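Local coordinates for protein putative cytochrome P450 120 (PDB 2VE3) that binds heme and retinoic acid and probably works as a cytochrome P450 monooxygenase that inserts oxygen from molecular oxygen into its substrate, at residues A[86-91]-A[175-180]; A[158-163]-A[205-210]; A[198-203]-A[247-252]; A[209-214]-A[239-244]. One frame throughout, in Å; residues are numbered along the deposited sequence.

Contact 1 of 4, residues A[86-91]-A[175-180]; sequences ILLGPN and ETYIQG
Tyr177 OH reaches across to the end of helix 82-88 and donates a 2.7 Å hydrogen bond to Leu87 O, which sits at the ring edge, near its plane. The phenol comes in above the carbonyl plane, 59° out of it, with a C=O...donor angle of 111°. The same oxygen takes a weak second bond from Arg200 NH1. Beside the bond, Leu87 CB lies 4.0 Å from Tyr177 CE1, and Leu87 CD1 abuts the backbone at Gly180 O, 3.3 Å away. Tyr177 CG stands anti to its own backbone N (chi1 172°), which carries the hydroxyl toward the other helix. A phenylalanine in place of Tyr177 would probably leave the Leu87 carbonyl leaning on the weak bond from Arg200. Just beyond, Gly89 leaves the helix with positive phi, and the side chain of Leu88 comes within about 4 Å of bound retinoic acid. The contact thus joins helix 82-88 to helix 170-181, with Ala199 of helix 192-215 and Leu249 of helix 241-272 also against Tyr177.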
loop_
_atom_site.group_PDB
_atom_site.type_symbol
_atom_site.label_atom_id
_atom_site.label_comp_id
_atom_site.label_asym_id
_atom_site.label_seq_id
_atom_site.Cartn_x
_atom_site.Cartn_y
_atom_site.Cartn_z
ATOM N N ILE A 86 -5.150 11.269 12.938
ATOM C CA ILE A 86 -6.490 11.370 13.526
ATOM C C ILE A 86 -7.433 10.266 13.044
ATOM O O ILE A 86 -8.157 9.664 13.841
ATOM C CB ILE A 86 -7.139 12.780 13.253
ATOM C CG1 ILE A 86 -6.319 13.884 13.933
ATOM C CG2 ILE A 86 -8.587 12.801 13.707
ATOM C CD1 ILE A 86 -6.767 15.320 13.634
ATOM N N LEU A 87 -7.405 9.985 11.744
ATOM C CA LEU A 87 -8.313 9.011 11.132
ATOM C C LEU A 87 -7.924 7.546 11.348
ATOM O O LEU A 87 -8.795 6.671 11.372
ATOM C CB LEU A 87 -8.499 9.317 9.636
ATOM C CG LEU A 87 -9.304 10.601 9.365
ATOM C CD1 LEU A 87 -9.121 11.090 7.936
ATOM C CD2 LEU A 87 -10.766 10.368 9.665
ATOM N N LEU A 88 -6.626 7.283 11.479
ATOM C CA LEU A 88 -6.127 5.968 11.869
ATOM C C LEU A 88 -6.439 5.638 13.327
ATOM O O LEU A 88 -6.770 4.496 13.647
ATOM C CB LEU A 88 -4.610 5.892 11.667
ATOM C CG LEU A 88 -4.024 5.639 10.279
ATOM C CD1 LEU A 88 -2.518 5.838 10.368
ATOM C CD2 LEU A 88 -4.350 4.229 9.854
ATOM N N GLY A 89 -6.314 6.638 14.202
ATOM C CA GLY A 89 -6.528 6.466 15.629
ATOM C C GLY A 89 -5.232 6.301 16.401
ATOM O O GLY A 89 -4.206 5.892 15.825
ATOM N N PRO A 90 -5.262 6.597 17.718
ATOM C CA PRO A 90 -4.056 6.477 18.543
ATOM C C PRO A 90 -3.643 5.022 18.825
ATOM O O PRO A 90 -2.521 4.768 19.248
ATOM C CB PRO A 90 -4.448 7.193 19.847
ATOM C CG PRO A 90 -5.918 7.015 19.955
ATOM C CD PRO A 90 -6.427 7.054 18.502
ATOM N N ASN A 91 -4.537 4.082 18.570
ATOM C CA ASN A 91 -4.317 2.678 18.905
ATOM C C ASN A 91 -4.063 1.753 17.712
ATOM O O ASN A 91 -4.360 0.559 17.762
ATOM C CB ASN A 91 -5.484 2.190 19.755
ATOM C CG ASN A 91 -5.577 2.933 21.074
ATOM O OD1 ASN A 91 -4.606 2.989 21.827
ATOM N ND2 ASN A 91 -6.738 3.512 21.357
ATOM N N GLU A 175 -14.782 3.839 1.512
ATOM C CA GLU A 175 -14.436 4.688 0.376
ATOM C C GLU A 175 -14.378 6.155 0.765
ATOM O O GLU A 175 -13.450 6.873 0.379
ATOM C CB GLU A 175 -15.410 4.444 -0.783
ATOM C CG GLU A 175 -15.385 2.999 -1.253
ATOM C CD GLU A 175 -14.067 2.635 -1.929
ATOM O OE1 GLU A 175 -13.174 2.012 -1.285
ATOM O OE2 GLU A 175 -13.926 2.989 -3.112
ATOM N N THR A 176 -15.367 6.576 1.556
ATOM C CA THR A 176 -15.404 7.909 2.156
ATOM C C THR A 176 -14.288 8.128 3.206
ATOM O O THR A 176 -13.637 9.172 3.228
ATOM C CB THR A 176 -16.790 8.146 2.804
ATOM O OG1 THR A 176 -17.803 7.856 1.832
ATOM C CG2 THR A 176 -16.939 9.569 3.276
ATOM N N TYR A 177 -14.088 7.147 4.079
ATOM C CA TYR A 177 -12.988 7.164 5.050
ATOM C C TYR A 177 -11.631 7.403 4.343
ATOM O O TYR A 177 -10.907 8.337 4.671
ATOM C CB TYR A 177 -13.003 5.848 5.834
ATOM C CG TYR A 177 -11.821 5.626 6.749
ATOM C CD1 TYR A 177 -11.738 6.270 7.980
ATOM C CD2 TYR A 177 -10.785 4.761 6.383
ATOM C CE1 TYR A 177 -10.657 6.078 8.808
ATOM C CE2 TYR A 177 -9.701 4.560 7.215
ATOM C CZ TYR A 177 -9.638 5.228 8.420
ATOM O OH TYR A 177 -8.563 5.023 9.259
ATOM N N ILE A 178 -11.330 6.580 3.346
ATOM C CA ILE A 178 -10.098 6.687 2.550
ATOM C C ILE A 178 -9.858 8.074 1.912
ATOM O O ILE A 178 -8.738 8.598 1.970
ATOM C CB ILE A 178 -10.024 5.564 1.485
ATOM C CG1 ILE A 178 -9.811 4.206 2.166
ATOM C CG2 ILE A 178 -8.916 5.848 0.455
ATOM C CD1 ILE A 178 -9.834 3.012 1.202
ATOM N N GLN A 179 -10.906 8.679 1.351
ATOM C CA GLN A 179 -10.790 9.975 0.657
ATOM C C GLN A 179 -10.282 11.123 1.539
ATOM O O GLN A 179 -9.714 12.092 1.029
ATOM C CB GLN A 179 -12.105 10.351 -0.047
ATOM C CG GLN A 179 -12.292 9.680 -1.421
ATOM C CD GLN A 179 -13.546 10.156 -2.208
ATOM O OE1 GLN A 179 -13.857 9.614 -3.272
ATOM N NE2 GLN A 179 -14.239 11.165 -1.699
ATOM N N GLY A 180 -10.452 10.991 2.863
ATOM C CA GLY A 180 -10.010 12.022 3.800
ATOM C C GLY A 180 -8.677 11.777 4.463
ATOM O O GLY A 180 -8.176 12.653 5.151
#

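Contact 2 of 4, residues A[158-163]-A[205-210]; sequences LFMGEK and AELEKI
Met160 lays its thioether crosswise over two side chains of helix 192-215, meeting both Leu207 and Ile210 at about a right angle. The sulfur does the touching: Met160 SD lies 4.0 Å from Ile210 CD1 and 4.2 Å from Leu207 CD2, so one atom spans two branches set a turn apart. The Met160 chain is extended through CG and then bends at its last torsion (chi3 -65°), which swings CE onto Leu252 of helix 241-272. On the facing side, Ile210 holds CG1 anti to its carbonyl carbon (chi1 -72°), presenting CD1 as the leading atom. Met160 sits where helix 143-159 gives way to a turn, and Gly161 has positive phi. Met160 O accepts a weak hydrogen bond from Arg214 NH2, farther along helix 192-215, while neighbouring Phe159 touches the heme. Between the two segments the adhesion is wholly apolar, a sulfur resting on methyl groups, so the approach probably rests on shape and burial, with the weak Arg214 bond as the nearby polar link.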
loop_
_atom_site.group_PDB
_atom_site.type_symbol
_atom_site.label_atom_id
_atom_site.label_comp_id
_atom_site.label_asym_id
_atom_site.label_seq_id
_atom_site.Cartn_x
_atom_site.Cartn_y
_atom_site.Cartn_z
ATOM N N LEU A 158 -11.333 -12.210 4.410
ATOM C CA LEU A 158 -10.225 -12.954 5.012
ATOM C C LEU A 158 -9.805 -12.457 6.398
ATOM O O LEU A 158 -9.256 -13.232 7.191
ATOM C CB LEU A 158 -9.013 -12.992 4.072
ATOM C CG LEU A 158 -9.145 -13.820 2.787
ATOM C CD1 LEU A 158 -7.948 -13.552 1.916
ATOM C CD2 LEU A 158 -9.263 -15.327 3.075
ATOM N N PHE A 159 -10.061 -11.179 6.690
ATOM C CA PHE A 159 -9.669 -10.598 7.979
ATOM C C PHE A 159 -10.777 -10.645 9.034
ATOM O O PHE A 159 -10.496 -10.654 10.228
ATOM C CB PHE A 159 -9.150 -9.158 7.827
ATOM C CG PHE A 159 -7.951 -9.022 6.919
ATOM C CD1 PHE A 159 -7.076 -10.087 6.712
ATOM C CD2 PHE A 159 -7.688 -7.813 6.280
ATOM C CE1 PHE A 159 -5.974 -9.951 5.883
ATOM C CE2 PHE A 159 -6.585 -7.672 5.446
ATOM C CZ PHE A 159 -5.727 -8.743 5.244
ATOM N N MET A 160 -12.028 -10.668 8.586
ATOM C CA MET A 160 -13.164 -10.659 9.494
ATOM C C MET A 160 -14.061 -11.900 9.406
ATOM O O MET A 160 -14.401 -12.484 10.435
ATOM C CB MET A 160 -13.983 -9.377 9.299
ATOM C CG MET A 160 -13.282 -8.119 9.824
ATOM S SD MET A 160 -14.383 -6.705 9.856
ATOM C CE MET A 160 -14.693 -6.495 8.098
ATOM N N GLY A 161 -14.427 -12.305 8.191
ATOM C CA GLY A 161 -15.359 -13.429 7.978
ATOM C C GLY A 161 -16.346 -13.178 6.844
ATOM O O GLY A 161 -16.587 -12.023 6.464
ATOM N N GLU A 162 -16.926 -14.264 6.317
ATOM C CA GLU A 162 -17.758 -14.229 5.098
ATOM C C GLU A 162 -19.099 -13.479 5.229
ATOM O O GLU A 162 -19.441 -12.675 4.357
ATOM C CB GLU A 162 -17.974 -15.651 4.545
ATOM N N LYS A 163 -19.840 -13.735 6.311
ATOM C CA LYS A 163 -21.141 -13.075 6.556
ATOM C C LYS A 163 -20.989 -11.576 6.827
ATOM O O LYS A 163 -21.898 -10.783 6.553
ATOM C CB LYS A 163 -21.894 -13.761 7.712
ATOM N N ALA A 205 -18.249 1.734 15.027
ATOM C CA ALA A 205 -19.480 1.286 15.669
ATOM C C ALA A 205 -19.901 -0.084 15.151
ATOM O O ALA A 205 -20.364 -0.915 15.919
ATOM C CB ALA A 205 -20.600 2.319 15.485
ATOM N N GLU A 206 -19.715 -0.318 13.853
ATOM C CA GLU A 206 -19.955 -1.625 13.233
ATOM C C GLU A 206 -18.943 -2.683 13.631
ATOM O O GLU A 206 -19.309 -3.828 13.885
ATOM C CB GLU A 206 -19.964 -1.513 11.702
ATOM C CG GLU A 206 -21.196 -0.846 11.162
ATOM C CD GLU A 206 -22.460 -1.544 11.629
ATOM O OE1 GLU A 206 -22.712 -2.677 11.152
ATOM O OE2 GLU A 206 -23.182 -0.962 12.480
ATOM N N LEU A 207 -17.665 -2.308 13.635
ATOM C CA LEU A 207 -16.601 -3.251 13.963
ATOM C C LEU A 207 -16.717 -3.678 15.433
ATOM O O LEU A 207 -16.443 -4.831 15.754
ATOM C CB LEU A 207 -15.204 -2.685 13.653
ATOM C CG LEU A 207 -14.863 -1.981 12.330
ATOM C CD1 LEU A 207 -13.390 -1.589 12.328
ATOM C CD2 LEU A 207 -15.219 -2.780 11.064
ATOM N N GLU A 208 -17.126 -2.747 16.300
ATOM C CA GLU A 208 -17.471 -3.068 17.688
ATOM C C GLU A 208 -18.544 -4.158 17.739
ATOM O O GLU A 208 -18.393 -5.127 18.477
ATOM C CB GLU A 208 -17.904 -1.822 18.475
ATOM C CG GLU A 208 -18.385 -2.121 19.914
ATOM C CD GLU A 208 -18.282 -0.939 20.878
ATOM O OE1 GLU A 208 -17.498 0.013 20.618
ATOM O OE2 GLU A 208 -18.970 -0.974 21.929
ATOM N N LYS A 209 -19.599 -4.008 16.932
ATOM C CA LYS A 209 -20.665 -5.017 16.827
ATOM C C LYS A 209 -20.110 -6.350 16.337
ATOM O O LYS A 209 -20.385 -7.392 16.932
ATOM C CB LYS A 209 -21.792 -4.551 15.900
ATOM C CG LYS A 209 -22.711 -3.476 16.484
ATOM C CD LYS A 209 -23.929 -4.088 17.168
ATOM C CE LYS A 209 -24.758 -3.034 17.910
ATOM N NZ LYS A 209 -25.605 -3.619 19.007
ATOM N N ILE A 210 -19.331 -6.301 15.254
ATOM C CA ILE A 210 -18.708 -7.488 14.671
ATOM C C ILE A 210 -17.825 -8.206 15.690
ATOM O O ILE A 210 -17.838 -9.436 15.750
ATOM C CB ILE A 210 -17.880 -7.142 13.409
ATOM C CG1 ILE A 210 -18.794 -6.792 12.234
ATOM C CG2 ILE A 210 -16.978 -8.300 13.009
ATOM C CD1 ILE A 210 -18.112 -5.990 11.168
#

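Contact 3 of 4, residues A[198-203]-A[247-252]; sequences RARALL and QILLLL. With HEM (protoporphyrin IX containing Fe), chain C.
The guanidinium of Arg200 meets Leu249 obliquely: NH1 of Arg200 lies 3.3 Å from Leu249 CD2, and the two side chains cross at about a right angle. Its strongest polar partner is elsewhere, for NH2 forms a salt bridge with Asp246, one residue before this part of helix 241-272. A second guanidinium, that of Arg198, has Leu202 CD2 over one face, 3.7 Å above the plane and toward the rim.

Leu249 splits its two methyls between partners. While CD2 takes Arg200, CD1 of Leu249 rests 4.1 Å from Leu203 CD1, again with the chains crossed nearly perpendicularly. A chi1 of -176° swings the Leu249 fork away from its own amide nitrogen and directs it at helix 192-215. Arg200 runs extended from CG to NE, but its chi1 of 145° is off a staggered position, as the chain reaches across to Asp246.

The other side of helix 241-272 serves the cofactor: Leu250 CD2 is 3.6 Å from the heme methyl CMD, and Leu251 CD2 is 3.8 Å from the heme vinyl carbon CBC. Leu250 also touches retinoic acid. Helix 241-272 is the long central helix of the P450 fold, wedged between the heme and helix 192-215, with Phe174 and Tyr177 of helix 170-181 packed against Leu249.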
loop_
_atom_site.group_PDB
_atom_site.type_symbol
_atom_site.label_atom_id
_atom_site.label_comp_id
_atom_site.label_asym_id
_atom_site.label_seq_id
_atom_site.Cartn_x
_atom_site.Cartn_y
_atom_site.Cartn_z
ATOM N N ARG A 198 -16.694 11.035 10.017
ATOM C CA ARG A 198 -18.019 10.466 10.218
ATOM C C ARG A 198 -18.038 9.019 9.731
ATOM O O ARG A 198 -18.632 8.142 10.368
ATOM C CB ARG A 198 -19.076 11.351 9.504
ATOM C CG ARG A 198 -20.469 10.721 9.313
ATOM C CD ARG A 198 -21.371 10.871 10.546
ATOM N NE ARG A 198 -22.628 10.142 10.384
ATOM C CZ ARG A 198 -23.389 9.715 11.388
ATOM N NH1 ARG A 198 -23.037 9.952 12.642
ATOM N NH2 ARG A 198 -24.510 9.049 11.132
ATOM N N ALA A 199 -17.353 8.775 8.616
ATOM C CA ALA A 199 -17.158 7.421 8.086
ATOM C C ALA A 199 -16.474 6.548 9.138
ATOM O O ALA A 199 -16.931 5.441 9.412
ATOM C CB ALA A 199 -16.336 7.463 6.802
ATOM N N ARG A 200 -15.406 7.067 9.749
ATOM C CA ARG A 200 -14.645 6.325 10.775
ATOM C C ARG A 200 -15.533 5.976 11.973
ATOM O O ARG A 200 -15.459 4.869 12.488
ATOM C CB ARG A 200 -13.396 7.105 11.212
ATOM C CG ARG A 200 -13.005 6.975 12.694
ATOM C CD ARG A 200 -11.586 7.439 12.978
ATOM N NE ARG A 200 -11.186 7.114 14.353
ATOM C CZ ARG A 200 -10.437 6.068 14.702
ATOM N NH1 ARG A 200 -9.948 5.220 13.787
ATOM N NH2 ARG A 200 -10.167 5.875 15.980
ATOM N N ALA A 201 -16.363 6.927 12.403
ATOM C CA ALA A 201 -17.272 6.714 13.540
ATOM C C ALA A 201 -18.249 5.586 13.239
ATOM O O ALA A 201 -18.469 4.695 14.069
ATOM C CB ALA A 201 -18.030 7.999 13.878
ATOM N N LEU A 202 -18.829 5.629 12.046
ATOM C CA LEU A 202 -19.774 4.609 11.607
ATOM C C LEU A 202 -19.117 3.242 11.465
ATOM O O LEU A 202 -19.716 2.231 11.825
ATOM C CB LEU A 202 -20.447 5.029 10.295
ATOM C CG LEU A 202 -21.410 6.222 10.363
ATOM C CD1 LEU A 202 -21.694 6.766 8.958
ATOM C CD2 LEU A 202 -22.711 5.865 11.066
ATOM N N LEU A 203 -17.887 3.213 10.950
ATOM C CA LEU A 203 -17.157 1.956 10.794
ATOM C C LEU A 203 -16.759 1.339 12.128
ATOM O O LEU A 203 -16.860 0.127 12.288
ATOM C CB LEU A 203 -15.907 2.126 9.911
ATOM C CG LEU A 203 -16.132 2.422 8.424
ATOM C CD1 LEU A 203 -14.918 3.089 7.814
ATOM C CD2 LEU A 203 -16.502 1.148 7.676
ATOM N N GLN A 247 -6.949 -1.542 15.106
ATOM C CA GLN A 247 -6.073 -2.508 14.431
ATOM C C GLN A 247 -6.725 -3.177 13.205
ATOM O O GLN A 247 -6.068 -3.321 12.177
ATOM C CB GLN A 247 -5.494 -3.551 15.414
ATOM C CG GLN A 247 -4.585 -2.984 16.545
ATOM C CD GLN A 247 -3.247 -2.399 16.069
ATOM O OE1 GLN A 247 -3.020 -2.182 14.870
ATOM N NE2 GLN A 247 -2.356 -2.146 17.012
ATOM N N ILE A 248 -7.998 -3.586 13.302
ATOM C CA ILE A 248 -8.675 -4.154 12.131
ATOM C C ILE A 248 -8.984 -3.101 11.100
ATOM O O ILE A 248 -8.922 -3.378 9.922
ATOM C CB ILE A 248 -9.996 -4.952 12.413
ATOM C CG1 ILE A 248 -10.730 -4.414 13.641
ATOM C CG2 ILE A 248 -9.700 -6.445 12.456
ATOM C CD1 ILE A 248 -12.101 -5.080 13.921
ATOM N N LEU A 249 -9.337 -1.897 11.539
ATOM C CA LEU A 249 -9.590 -0.824 10.583
ATOM C C LEU A 249 -8.342 -0.597 9.707
ATOM O O LEU A 249 -8.474 -0.359 8.512
ATOM C CB LEU A 249 -10.000 0.464 11.299
ATOM C CG LEU A 249 -10.405 1.708 10.505
ATOM C CD1 LEU A 249 -11.702 1.482 9.750
ATOM C CD2 LEU A 249 -10.554 2.912 11.455
ATOM N N LEU A 250 -7.150 -0.679 10.309
ATOM C CA LEU A 250 -5.884 -0.465 9.595
ATOM C C LEU A 250 -5.613 -1.577 8.606
ATOM O O LEU A 250 -5.338 -1.310 7.433
ATOM C CB LEU A 250 -4.712 -0.292 10.576
ATOM C CG LEU A 250 -3.274 -0.217 10.023
ATOM C CD1 LEU A 250 -3.061 0.961 9.080
ATOM C CD2 LEU A 250 -2.253 -0.179 11.162
ATOM N N LEU A 251 -5.725 -2.821 9.067
ATOM C CA LEU A 251 -5.539 -4.002 8.220
ATOM C C LEU A 251 -6.507 -4.024 7.045
ATOM O O LEU A 251 -6.114 -4.371 5.934
ATOM C CB LEU A 251 -5.727 -5.290 9.024
ATOM C CG LEU A 251 -4.690 -5.699 10.065
ATOM C CD1 LEU A 251 -5.107 -7.049 10.670
ATOM C CD2 LEU A 251 -3.329 -5.788 9.442
ATOM N N LEU A 252 -7.773 -3.680 7.296
ATOM C CA LEU A 252 -8.753 -3.559 6.210
ATOM C C LEU A 252 -8.446 -2.401 5.255
ATOM O O LEU A 252 -8.648 -2.533 4.066
ATOM C CB LEU A 252 -10.179 -3.385 6.761
ATOM C CG LEU A 252 -10.818 -4.504 7.572
ATOM C CD1 LEU A 252 -11.972 -3.915 8.366
ATOM C CD2 LEU A 252 -11.282 -5.657 6.659
HETATM C CHA HEM C . 3.712 -0.470 6.304
HETATM C CHB HEM C . 3.668 -0.531 1.443
HETATM C CHC HEM C . 0.153 -3.894 1.497
HETATM C CHD HEM C . -0.206 -3.442 6.286
HETATM C C1A HEM C . 4.040 -0.187 4.985
HETATM C C2A HEM C . 5.061 0.727 4.504
HETATM C C3A HEM C . 5.051 0.688 3.157
HETATM C C4A HEM C . 4.012 -0.225 2.749
HETATM C CMA HEM C . 5.940 1.478 2.180
HETATM C CAA HEM C . 6.023 1.541 5.401
HETATM C CBA HEM C . 5.502 2.942 5.710
HETATM C CGA HEM C . 6.441 3.559 6.725
HETATM O O1A HEM C . 7.641 3.751 6.372
HETATM O O2A HEM C . 5.994 3.856 7.872
HETATM C C1B HEM C . 2.745 -1.475 1.035
HETATM C C2B HEM C . 2.512 -1.927 -0.329
HETATM C C3B HEM C . 1.544 -2.866 -0.311
HETATM C C4B HEM C . 1.136 -3.025 1.060
HETATM C CMB HEM C . 3.282 -1.402 -1.561
HETATM C CAB HEM C . 0.901 -3.655 -1.498
HETATM C CBB HEM C . 1.588 -4.056 -2.579
HETATM C C1C HEM C . -0.233 -4.117 2.798
HETATM C C2C HEM C . -1.196 -5.098 3.254
HETATM C C3C HEM C . -1.301 -4.980 4.584
HETATM C C4C HEM C . -0.409 -3.897 5.000
HETATM C CMC HEM C . -1.928 -6.121 2.342
HETATM C CAC HEM C . -2.178 -5.838 5.542
HETATM C CBC HEM C . -3.509 -5.733 5.625
HETATM C C1D HEM C . 0.746 -2.542 6.718
HETATM C C2D HEM C . 0.816 -2.024 8.058
HETATM C C3D HEM C . 2.030 -1.089 8.074
HETATM C C4D HEM C . 2.593 -1.160 6.739
HETATM C CMD HEM C . -0.151 -2.344 9.228
HETATM C CAD HEM C . 2.574 -0.256 9.258
HETATM C CBD HEM C . 3.842 -0.935 9.771
HETATM C CGD HEM C . 4.404 -0.185 10.955
HETATM O O1D HEM C . 5.291 -0.763 11.632
HETATM O O2D HEM C . 3.986 0.977 11.242
HETATM N NA HEM C . 3.425 -0.744 3.890
HETATM N NB HEM C . 1.873 -2.155 1.857
HETATM N NC HEM C . 0.224 -3.390 3.884
HETATM N ND HEM C . 1.811 -2.028 5.971
HETATM FE FE HEM C . 2.005 -2.321 3.891
#

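Contact 4 of 4, residues A[209-214]-A[239-244]; sequences KIIKAR and LSLPEL
Glu243 OE2 is gripped by Arg104, Gln96 and Gln247, and the same first turn of helix 241-272 offers Leu241 and Leu244 to Ile211 across the contact. Here the long central helix of the P450 fold begins, laid against the G helix, 192-215. The N-terminus of helix 241-272 is capped: Ser240 OG accepts from Glu243 N at 3.2 Å with an N-H...O angle of 156°, a capping bond at the N-cap position. Both Leu241 and Leu244 point toward the other segment. Ile211 supplies both of its branches. CG2 of Ile211 lies 4.1 Å from Leu241 CD1, and the side chains cross obliquely. With chi1 near 175°, Leu241 points CG away from the amide nitrogen, an orientation that brings CD1 to the isoleucine. Helix 224-230 closes one flank, Leu225 touching Ile211 and Leu229 touching Leu244, while Arg214 at the far end is held by a salt bridge to Asp223. The longer arm of the isoleucine meets the leucine near its root rather than at its methyls: Ile211 CD1 is 3.9 Å from Leu244 CB.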
loop_
_atom_site.group_PDB
_atom_site.type_symbol
_atom_site.label_atom_id
_atom_site.label_comp_id
_atom_site.label_asym_id
_atom_site.label_seq_id
_atom_site.Cartn_x
_atom_site.Cartn_y
_atom_site.Cartn_z
ATOM N N LYS A 209 -19.599 -4.008 16.932
ATOM C CA LYS A 209 -20.665 -5.017 16.827
ATOM C C LYS A 209 -20.110 -6.350 16.337
ATOM O O LYS A 209 -20.385 -7.392 16.932
ATOM C CB LYS A 209 -21.792 -4.551 15.900
ATOM C CG LYS A 209 -22.711 -3.476 16.484
ATOM C CD LYS A 209 -23.929 -4.088 17.168
ATOM C CE LYS A 209 -24.758 -3.034 17.910
ATOM N NZ LYS A 209 -25.605 -3.619 19.007
ATOM N N ILE A 210 -19.331 -6.301 15.254
ATOM C CA ILE A 210 -18.708 -7.488 14.671
ATOM C C ILE A 210 -17.825 -8.206 15.690
ATOM O O ILE A 210 -17.838 -9.436 15.750
ATOM C CB ILE A 210 -17.880 -7.142 13.409
ATOM C CG1 ILE A 210 -18.794 -6.792 12.234
ATOM C CG2 ILE A 210 -16.978 -8.300 13.009
ATOM C CD1 ILE A 210 -18.112 -5.990 11.168
ATOM N N ILE A 211 -17.064 -7.445 16.480
ATOM C CA ILE A 211 -16.174 -8.015 17.519
ATOM C C ILE A 211 -16.947 -8.689 18.672
ATOM O O ILE A 211 -16.595 -9.795 19.089
ATOM C CB ILE A 211 -15.158 -6.956 18.060
ATOM C CG1 ILE A 211 -14.071 -6.672 17.019
ATOM C CG2 ILE A 211 -14.501 -7.408 19.365
ATOM C CD1 ILE A 211 -13.318 -5.364 17.243
ATOM N N LYS A 212 -17.986 -8.024 19.180
ATOM C CA LYS A 212 -18.851 -8.590 20.235
ATOM C C LYS A 212 -19.572 -9.876 19.812
ATOM O O LYS A 212 -19.870 -10.735 20.642
ATOM C CB LYS A 212 -19.873 -7.553 20.713
ATOM C CG LYS A 212 -19.262 -6.299 21.353
ATOM C CD LYS A 212 -18.828 -6.540 22.800
ATOM C CE LYS A 212 -18.482 -5.243 23.508
ATOM N NZ LYS A 212 -19.560 -4.227 23.324
ATOM N N ALA A 213 -19.854 -10.001 18.523
ATOM C CA ALA A 213 -20.414 -11.226 17.979
ATOM C C ALA A 213 -19.399 -12.372 18.038
ATOM O O ALA A 213 -19.727 -13.476 18.489
ATOM C CB ALA A 213 -20.896 -10.998 16.557
ATOM N N ARG A 214 -18.167 -12.095 17.604
ATOM C CA ARG A 214 -17.101 -13.102 17.528
ATOM C C ARG A 214 -16.652 -13.609 18.907
ATOM O O ARG A 214 -16.189 -14.750 19.035
ATOM C CB ARG A 214 -15.911 -12.555 16.716
ATOM C CG ARG A 214 -14.624 -13.390 16.762
ATOM C CD ARG A 214 -14.711 -14.646 15.914
ATOM N NE ARG A 214 -14.704 -14.301 14.499
ATOM C CZ ARG A 214 -13.715 -14.572 13.649
ATOM N NH1 ARG A 214 -12.632 -15.230 14.047
ATOM N NH2 ARG A 214 -13.829 -14.197 12.384
ATOM N N LEU A 239 -5.674 -7.225 24.143
ATOM C CA LEU A 239 -5.816 -5.918 23.518
ATOM C C LEU A 239 -7.178 -5.368 23.894
ATOM O O LEU A 239 -8.178 -6.096 23.858
ATOM C CB LEU A 239 -5.739 -6.010 22.001
ATOM C CG LEU A 239 -4.527 -6.616 21.299
ATOM C CD1 LEU A 239 -4.643 -6.301 19.799
ATOM C CD2 LEU A 239 -3.206 -6.104 21.871
ATOM N N SER A 240 -7.213 -4.086 24.242
ATOM C CA SER A 240 -8.469 -3.415 24.548
ATOM C C SER A 240 -9.358 -3.391 23.318
ATOM O O SER A 240 -8.882 -3.592 22.192
ATOM C CB SER A 240 -8.217 -1.988 25.039
ATOM O OG SER A 240 -7.656 -1.177 24.008
ATOM N N LEU A 241 -10.648 -3.148 23.536
ATOM C CA LEU A 241 -11.601 -2.954 22.444
ATOM C C LEU A 241 -11.240 -1.780 21.525
ATOM O O LEU A 241 -11.244 -1.955 20.311
ATOM C CB LEU A 241 -13.045 -2.822 22.970
ATOM C CG LEU A 241 -14.121 -2.493 21.924
ATOM C CD1 LEU A 241 -14.370 -3.674 20.987
ATOM C CD2 LEU A 241 -15.414 -2.037 22.592
ATOM N N PRO A 242 -10.949 -0.586 22.084
ATOM C CA PRO A 242 -10.526 0.505 21.203
ATOM C C PRO A 242 -9.297 0.163 20.335
ATOM O O PRO A 242 -9.242 0.556 19.168
ATOM C CB PRO A 242 -10.227 1.658 22.186
ATOM C CG PRO A 242 -11.148 1.360 23.379
ATOM C CD PRO A 242 -11.029 -0.141 23.490
ATOM N N GLU A 243 -8.339 -0.573 20.895
ATOM C CA GLU A 243 -7.185 -1.038 20.128
ATOM C C GLU A 243 -7.542 -2.087 19.067
ATOM O O GLU A 243 -7.028 -2.037 17.928
ATOM C CB GLU A 243 -6.058 -1.539 21.039
ATOM C CG GLU A 243 -4.973 -2.269 20.258
ATOM C CD GLU A 243 -3.595 -2.163 20.849
ATOM O OE1 GLU A 243 -3.458 -1.810 22.060
ATOM O OE2 GLU A 243 -2.638 -2.434 20.074
ATOM N N LEU A 244 -8.414 -3.025 19.442
ATOM C CA LEU A 244 -8.934 -4.050 18.525
ATOM C C LEU A 244 -9.581 -3.440 17.283
ATOM O O LEU A 244 -9.355 -3.901 16.163
ATOM C CB LEU A 244 -9.967 -4.922 19.233
ATOM C CG LEU A 244 -9.521 -5.969 20.264
ATOM C CD1 LEU A 244 -10.727 -6.573 21.014
ATOM C CD2 LEU A 244 -8.716 -7.049 19.585
#

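All four contacts are buried, yet they differ in depth: the centres of contacts 1 and 3 lie about 15 and 16 Å from the chain centre, those of contacts 2 and 4 about 22 and 25 Å. Residues of contacts 1, 2 and 3 approach the ligands, Phe159 of contact 2 touching the heme. Helix 192-215 runs through contacts 2, 3 and 4, and helix 241-272 pairs with it in both 3 and 4. Contact 1 joins this system through Arg200, which gives a weak hydrogen bond to Leu87 O. Contact 1 has a hydrogen bond across it; contact 3 is apolar between its segments, apart from a guanidinium against a methyl, with its salt bridge just outside. In contacts 2 and 4 the touching side chains are apolar, with polar bonds gathered around them.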